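Local coordinates for protein urocanate hydratase (Paenibacillus sp. Soil724D2, PDB 7NED) that catalyses the NAD+-dependent hydration of urocanate-type substrates and, as a thiourocanate hydratase, serves bacterial ergothioneine catabolism, at residues L117-Y129 and L475-M489. Residues are numbered along the deposited sequence; the frame is centred on the assembly and turned at random.
Sequences LIWGGLTAAAWQY and LVTIHSGGGGYAGYM. With URO ((2E)-3-(1H-imidazol-4-yl)acrylic acid), chain B; NAD (nicotinamide-adenine-dinucleotide), chain C.
The indole of Trp119 lies against the backbone of Gly481 and Gly482, where the packing is tightest. Gly482 CA sits over the face of the five-membered ring of Trp119, a CH-pi contact of 3.9 Å to the centroid, and a side chain at Gly482 would run into Trp119 CB. With CG anti to the backbone N (chi1 -179°), the indole reaches Tyr485, Trp119 CZ2 coming to 3.4 Å from Tyr485 CD2; the rings meet obliquely, planes at 40°. The tyrosine hydroxyl shares a 2.6 Å hydrogen bond between Tyr485 OH and NAD O2D. A leucine in place of Trp119 would probably open a gap beside Gly482 and Tyr485 and deprive a bridging water of its indole N-H donor. That water accepts from Trp119 NE1 and lies within hydrogen-bonding reach of Gly121 O; a second accepts from Gly120 N and lies near Ser480 O. The same Gly121 O receives His479 ND1 at 2.8 Å, the N-H pointing well at it (159°) but from above the carbonyl plane. Beyond His479 the contact thins to scattered methyl contacts, still buried: Ala126 CB against Thr477 CG2 at 3.6 Å, and Leu475 CD1 near Trp127 CE3 at 4.0 Å. Leu122 CD2 touches Met489 CE, while Leu122 CG rests 3.4 Å from URO CAE; Thr123 OG1 donates to the urocanate carboxylate. The contact thus joins the substrate-binding loop to a wall of the NAD site. Strand 475-480 runs between strands 91-95 and 490-498 of the mixed sheet, and the loop 117-129, leading from helix 105-113 to helix 133-150, packs against it.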
loop_
_atom_site.group_PDB
_atom_site.type_symbol
_atom_site.label_atom_id
_atom_site.label_comp_id
_atom_site.label_asym_id
_atom_site.label_seq_id
_atom_site.Cartn_x
_atom_site.Cartn_y
_atom_site.Cartn_z
ATOM N N LEU A 117 -11.703 -11.744 0.429
ATOM C CA LEU A 117 -11.608 -10.337 0.811
ATOM C C LEU A 117 -12.994 -9.726 0.957
ATOM O O LEU A 117 -14.018 -10.356 0.665
ATOM C CB LEU A 117 -10.770 -9.541 -0.188
ATOM C CG LEU A 117 -11.352 -9.596 -1.599
ATOM C CD1 LEU A 117 -12.472 -8.644 -1.798
ATOM C CD2 LEU A 117 -10.194 -9.083 -2.485
ATOM N N ILE A 118 -13.009 -8.482 1.424
ATOM C CA ILE A 118 -14.258 -7.789 1.629
ATOM C C ILE A 118 -13.813 -6.386 1.149
ATOM O O ILE A 118 -12.612 -6.101 1.075
ATOM C CB ILE A 118 -14.548 -7.870 3.165
ATOM C CG1 ILE A 118 -15.908 -7.567 3.465
ATOM C CG2 ILE A 118 -13.761 -6.799 3.927
ATOM C CD1 ILE A 118 -16.553 -8.812 2.782
ATOM N N TRP A 119 -14.731 -5.531 0.736
ATOM C CA TRP A 119 -14.397 -4.096 0.614
ATOM C C TRP A 119 -14.634 -3.426 1.957
ATOM O O TRP A 119 -15.689 -3.610 2.556
ATOM C CB TRP A 119 -15.243 -3.369 -0.430
ATOM C CG TRP A 119 -14.911 -1.896 -0.597
ATOM C CD1 TRP A 119 -13.668 -1.344 -0.735
ATOM C CD2 TRP A 119 -15.836 -0.799 -0.658
ATOM N NE1 TRP A 119 -13.759 0.020 -0.884
ATOM C CE2 TRP A 119 -15.078 0.377 -0.846
ATOM C CE3 TRP A 119 -17.222 -0.697 -0.553
ATOM C CZ2 TRP A 119 -15.659 1.638 -0.913
ATOM C CZ3 TRP A 119 -17.808 0.555 -0.633
ATOM C CH2 TRP A 119 -17.032 1.706 -0.824
ATOM N N GLY A 120 -13.656 -2.634 2.427
ATOM C CA GLY A 120 -13.812 -2.022 3.733
ATOM C C GLY A 120 -14.393 -0.624 3.734
ATOM O O GLY A 120 -14.427 0.011 4.796
ATOM N N GLY A 121 -14.877 -0.137 2.595
ATOM C CA GLY A 121 -15.194 1.272 2.494
ATOM C C GLY A 121 -13.978 2.113 2.845
ATOM O O GLY A 121 -12.817 1.712 2.644
ATOM N N LEU A 122 -14.240 3.332 3.327
ATOM C CA LEU A 122 -13.178 4.067 3.986
ATOM C C LEU A 122 -13.193 3.785 5.479
ATOM O O LEU A 122 -12.198 3.304 6.038
ATOM C CB LEU A 122 -13.316 5.583 3.717
ATOM C CG LEU A 122 -13.298 5.976 2.249
ATOM C CD1 LEU A 122 -13.243 7.493 2.050
ATOM C CD2 LEU A 122 -12.123 5.300 1.556
ATOM N N THR A 123 -14.344 3.974 6.127
ATOM C CA THR A 123 -14.377 3.866 7.576
ATOM C C THR A 123 -15.121 2.631 8.083
ATOM O O THR A 123 -15.287 2.500 9.297
ATOM C CB THR A 123 -15.011 5.112 8.164
ATOM O OG1 THR A 123 -16.301 5.270 7.571
ATOM C CG2 THR A 123 -14.142 6.350 7.889
ATOM N N ALA A 124 -15.579 1.734 7.207
ATOM C CA ALA A 124 -16.358 0.581 7.680
ATOM C C ALA A 124 -15.456 -0.455 8.347
ATOM O O ALA A 124 -15.648 -0.810 9.516
ATOM C CB ALA A 124 -17.132 -0.063 6.525
ATOM N N ALA A 125 -14.467 -0.962 7.611
ATOM C CA ALA A 125 -13.682 -2.061 8.169
ATOM C C ALA A 125 -12.707 -1.606 9.235
ATOM O O ALA A 125 -12.164 -2.457 9.957
ATOM C CB ALA A 125 -12.930 -2.795 7.079
ATOM N N ALA A 126 -12.457 -0.301 9.344
ATOM C CA ALA A 126 -11.646 0.223 10.427
ATOM C C ALA A 126 -12.486 0.753 11.584
ATOM O O ALA A 126 -11.918 1.207 12.580
ATOM C CB ALA A 126 -10.718 1.322 9.900
ATOM N N TRP A 127 -13.818 0.739 11.449
ATOM C CA TRP A 127 -14.784 0.910 12.538
ATOM C C TRP A 127 -14.751 2.398 12.888
ATOM O O TRP A 127 -14.803 2.780 14.067
ATOM C CB TRP A 127 -14.339 0.100 13.744
ATOM C CG TRP A 127 -14.255 -1.361 13.414
ATOM C CD1 TRP A 127 -14.714 -2.025 12.296
ATOM C CD2 TRP A 127 -13.241 -2.199 13.968
ATOM N NE1 TRP A 127 -14.159 -3.308 12.242
ATOM C CE2 TRP A 127 -13.246 -3.423 13.258
ATOM C CE3 TRP A 127 -12.358 -2.044 15.041
ATOM C CZ2 TRP A 127 -12.410 -4.484 13.599
ATOM C CZ3 TRP A 127 -11.529 -3.125 15.393
ATOM C CH2 TRP A 127 -11.560 -4.317 14.668
ATOM N N GLN A 128 -14.620 3.262 11.881
ATOM C CA GLN A 128 -14.457 4.693 12.148
ATOM C C GLN A 128 -15.675 5.511 11.733
ATOM O O GLN A 128 -15.658 6.748 11.837
ATOM C CB GLN A 128 -13.165 5.215 11.463
ATOM C CG GLN A 128 -11.938 4.531 12.049
ATOM C CD GLN A 128 -10.649 4.630 11.210
ATOM O OE1 GLN A 128 -10.667 4.772 9.970
ATOM N NE2 GLN A 128 -9.511 4.487 11.901
ATOM N N TYR A 129 -16.716 4.830 11.261
ATOM C CA TYR A 129 -17.953 5.429 10.822
ATOM C C TYR A 129 -18.743 5.821 12.051
ATOM O O TYR A 129 -18.749 5.077 13.043
ATOM C CB TYR A 129 -18.690 4.394 9.990
ATOM C CG TYR A 129 -19.996 4.797 9.398
ATOM C CD1 TYR A 129 -20.044 5.565 8.252
ATOM C CD2 TYR A 129 -21.178 4.343 9.947
ATOM C CE1 TYR A 129 -21.272 5.915 7.692
ATOM C CE2 TYR A 129 -22.405 4.689 9.398
ATOM C CZ TYR A 129 -22.431 5.480 8.260
ATOM O OH TYR A 129 -23.618 5.851 7.689
ATOM N N LEU A 475 -5.093 2.460 16.294
ATOM C CA LEU A 475 -5.458 1.626 15.155
ATOM C C LEU A 475 -5.043 2.329 13.873
ATOM O O LEU A 475 -5.314 3.520 13.702
ATOM C CB LEU A 475 -6.977 1.349 15.137
ATOM C CG LEU A 475 -7.551 0.451 14.026
ATOM C CD1 LEU A 475 -8.833 -0.282 14.479
ATOM C CD2 LEU A 475 -7.828 1.220 12.743
ATOM N N VAL A 476 -4.416 1.591 12.958
ATOM C CA VAL A 476 -4.018 2.138 11.668
ATOM C C VAL A 476 -4.488 1.183 10.579
ATOM O O VAL A 476 -4.427 -0.041 10.741
ATOM C CB VAL A 476 -2.482 2.346 11.604
ATOM C CG1 VAL A 476 -2.057 2.896 10.249
ATOM C CG2 VAL A 476 -2.053 3.255 12.718
ATOM N N THR A 477 -4.948 1.736 9.475
ATOM C CA THR A 477 -5.484 0.921 8.394
ATOM C C THR A 477 -5.047 1.479 7.046
ATOM O O THR A 477 -4.886 2.689 6.888
ATOM C CB THR A 477 -7.021 0.848 8.467
ATOM O OG1 THR A 477 -7.494 -0.103 7.510
ATOM C CG2 THR A 477 -7.689 2.227 8.183
ATOM N N ILE A 478 -4.865 0.582 6.078
ATOM C CA ILE A 478 -4.720 0.926 4.668
ATOM C C ILE A 478 -5.803 0.192 3.886
ATOM O O ILE A 478 -5.902 -1.039 3.950
ATOM C CB ILE A 478 -3.337 0.551 4.123
ATOM C CG1 ILE A 478 -2.262 1.295 4.900
ATOM C CG2 ILE A 478 -3.285 0.904 2.645
ATOM C CD1 ILE A 478 -0.811 0.775 4.602
ATOM N N HIS A 479 -6.605 0.945 3.131
ATOM C CA HIS A 479 -7.674 0.366 2.318
ATOM C C HIS A 479 -7.420 0.653 0.853
ATOM O O HIS A 479 -6.821 1.678 0.523
ATOM C CB HIS A 479 -9.045 0.984 2.663
ATOM C CG HIS A 479 -9.542 0.633 4.032
ATOM N ND1 HIS A 479 -10.810 0.953 4.457
ATOM C CD2 HIS A 479 -8.941 0.001 5.067
ATOM C CE1 HIS A 479 -10.970 0.520 5.700
ATOM N NE2 HIS A 479 -9.855 -0.071 6.089
ATOM N N SER A 480 -7.918 -0.220 -0.035
ATOM C CA SER A 480 -8.028 0.161 -1.444
ATOM C C SER A 480 -9.454 -0.115 -1.918
ATOM O O SER A 480 -10.269 -0.735 -1.220
ATOM C CB SER A 480 -6.996 -0.566 -2.335
ATOM O OG SER A 480 -5.668 -0.156 -2.012
ATOM N N GLY A 481 -9.764 0.387 -3.109
ATOM C CA GLY A 481 -11.135 0.338 -3.583
ATOM C C GLY A 481 -11.597 -1.080 -3.886
ATOM O O GLY A 481 -10.848 -1.933 -4.354
ATOM N N GLY A 482 -12.884 -1.312 -3.624
ATOM C CA GLY A 482 -13.557 -2.526 -4.023
ATOM C C GLY A 482 -14.790 -2.172 -4.835
ATOM O O GLY A 482 -15.146 -0.987 -4.992
ATOM N N GLY A 483 -15.442 -3.210 -5.348
ATOM C CA GLY A 483 -16.490 -2.983 -6.325
ATOM C C GLY A 483 -15.996 -2.126 -7.462
ATOM O O GLY A 483 -14.883 -2.298 -7.971
ATOM N N GLY A 484 -16.814 -1.153 -7.867
ATOM C CA GLY A 484 -16.394 -0.260 -8.935
ATOM C C GLY A 484 -15.286 0.694 -8.557
ATOM O O GLY A 484 -14.740 1.365 -9.443
ATOM N N TYR A 485 -14.933 0.779 -7.266
ATOM C CA TYR A 485 -13.745 1.540 -6.873
ATOM C C TYR A 485 -12.459 0.758 -7.093
ATOM O O TYR A 485 -11.381 1.325 -6.901
ATOM C CB TYR A 485 -13.788 1.934 -5.408
ATOM C CG TYR A 485 -14.760 3.043 -5.070
ATOM C CD1 TYR A 485 -14.704 4.257 -5.725
ATOM C CD2 TYR A 485 -15.730 2.859 -4.081
ATOM C CE1 TYR A 485 -15.623 5.306 -5.390
ATOM C CE2 TYR A 485 -16.629 3.870 -3.740
ATOM C CZ TYR A 485 -16.561 5.089 -4.398
ATOM O OH TYR A 485 -17.440 6.108 -4.088
ATOM N N ALA A 486 -12.540 -0.513 -7.471
ATOM C CA ALA A 486 -11.313 -1.294 -7.632
ATOM C C ALA A 486 -10.379 -0.623 -8.638
ATOM O O ALA A 486 -10.776 -0.293 -9.765
ATOM C CB ALA A 486 -11.637 -2.729 -8.073
ATOM N N GLY A 487 -9.119 -0.443 -8.232
ATOM C CA GLY A 487 -8.140 0.194 -9.077
ATOM C C GLY A 487 -8.143 1.708 -9.032
ATOM O O GLY A 487 -7.273 2.330 -9.653
ATOM N N TYR A 488 -9.085 2.329 -8.308
ATOM C CA TYR A 488 -9.175 3.783 -8.298
ATOM C C TYR A 488 -8.527 4.420 -7.079
ATOM O O TYR A 488 -8.091 5.575 -7.156
ATOM C CB TYR A 488 -10.646 4.241 -8.368
ATOM C CG TYR A 488 -11.224 4.230 -9.759
ATOM C CD1 TYR A 488 -11.932 3.124 -10.227
ATOM C CD2 TYR A 488 -11.054 5.313 -10.614
ATOM C CE1 TYR A 488 -12.463 3.101 -11.503
ATOM C CE2 TYR A 488 -11.606 5.305 -11.896
ATOM C CZ TYR A 488 -12.302 4.190 -12.328
ATOM O OH TYR A 488 -12.862 4.153 -13.580
ATOM N N MET A 489 -8.448 3.731 -5.954
ATOM C CA MET A 489 -8.052 4.482 -4.775
ATOM C C MET A 489 -7.380 3.614 -3.743
ATOM O O MET A 489 -7.634 2.401 -3.628
ATOM C CB MET A 489 -9.196 5.207 -4.039
ATOM C CG MET A 489 -10.251 4.368 -3.424
ATOM S SD MET A 489 -11.510 5.452 -2.601
ATOM C CE MET A 489 -12.587 4.146 -2.084
HETATM O OAA URO B . -17.495 9.582 7.034
HETATM C CAI URO B . -17.390 8.296 6.858
HETATM O OAB URO B . -17.449 7.524 7.731
HETATM C CAC URO B . -17.148 7.770 5.505
HETATM C CAD URO B . -17.046 8.594 4.495
HETATM C CAJ URO B . -16.820 7.914 3.274
HETATM C CAF URO B . -16.953 8.397 2.007
HETATM N NAH URO B . -16.825 7.391 1.086
HETATM C CAE URO B . -16.607 6.310 1.798
HETATM N NAG URO B . -16.597 6.571 3.125
HETATM P PA NAD C . -25.717 3.644 0.466
HETATM O O1A NAD C . -25.639 2.506 -0.548
HETATM O O2A NAD C . -26.031 3.505 1.901
HETATM O O5B NAD C . -27.062 4.510 -0.093
HETATM C C5B NAD C . -27.121 4.652 -1.455
HETATM C C4B NAD C . -28.601 5.198 -1.715
HETATM O O4B NAD C . -28.880 5.377 -3.075
HETATM C C3B NAD C . -29.509 4.041 -1.186
HETATM O O3B NAD C . -30.453 4.543 -0.333
HETATM C C2B NAD C . -30.165 3.504 -2.495
HETATM O O2B NAD C . -31.490 3.151 -2.334
HETATM C C1B NAD C . -30.178 4.796 -3.308
HETATM N N9A NAD C . -30.214 4.603 -4.758
HETATM C C8A NAD C . -29.579 3.646 -5.542
HETATM N N7A NAD C . -29.838 3.768 -6.820
HETATM C C5A NAD C . -30.668 4.879 -6.901
HETATM C C6A NAD C . -31.301 5.523 -7.987
HETATM N N6A NAD C . -31.131 5.095 -9.259
HETATM N N1A NAD C . -32.082 6.618 -7.766
HETATM C C2A NAD C . -32.238 6.981 -6.468
HETATM N N3A NAD C . -31.707 6.471 -5.345
HETATM C C4A NAD C . -30.921 5.405 -5.604
HETATM O O3 NAD C . -24.466 4.468 0.006
HETATM P PN NAD C . -23.906 5.645 0.925
HETATM O O1N NAD C . -23.075 5.346 2.138
HETATM O O2N NAD C . -24.957 6.735 0.950
HETATM O O5D NAD C . -22.711 6.388 -0.071
HETATM C C5D NAD C . -23.218 6.818 -1.346
HETATM C C4D NAD C . -22.065 7.298 -2.184
HETATM O O4D NAD C . -21.245 8.196 -1.461
HETATM C C3D NAD C . -21.167 5.966 -2.363
HETATM O O3D NAD C . -20.675 5.853 -3.693
HETATM C C2D NAD C . -19.956 6.199 -1.387
HETATM O O2D NAD C . -18.745 5.727 -1.816
HETATM C C1D NAD C . -19.947 7.723 -1.726
HETATM N N1N NAD C . -18.980 8.576 -1.022
HETATM C C2N NAD C . -17.692 8.320 -1.450
HETATM C C3N NAD C . -16.621 9.057 -0.971
HETATM C C7N NAD C . -15.226 8.646 -1.465
HETATM O O7N NAD C . -14.262 9.409 -1.520
HETATM N N7N NAD C . -15.042 7.315 -1.800
HETATM C C4N NAD C . -16.916 10.081 -0.061
HETATM C C5N NAD C . -18.235 10.315 0.329
HETATM C C6N NAD C . -19.297 9.551 -0.184
HETATM O O HOH W 1 -11.646 1.713 0.120
HETATM O O HOH W 2 -11.212 -1.334 1.600
#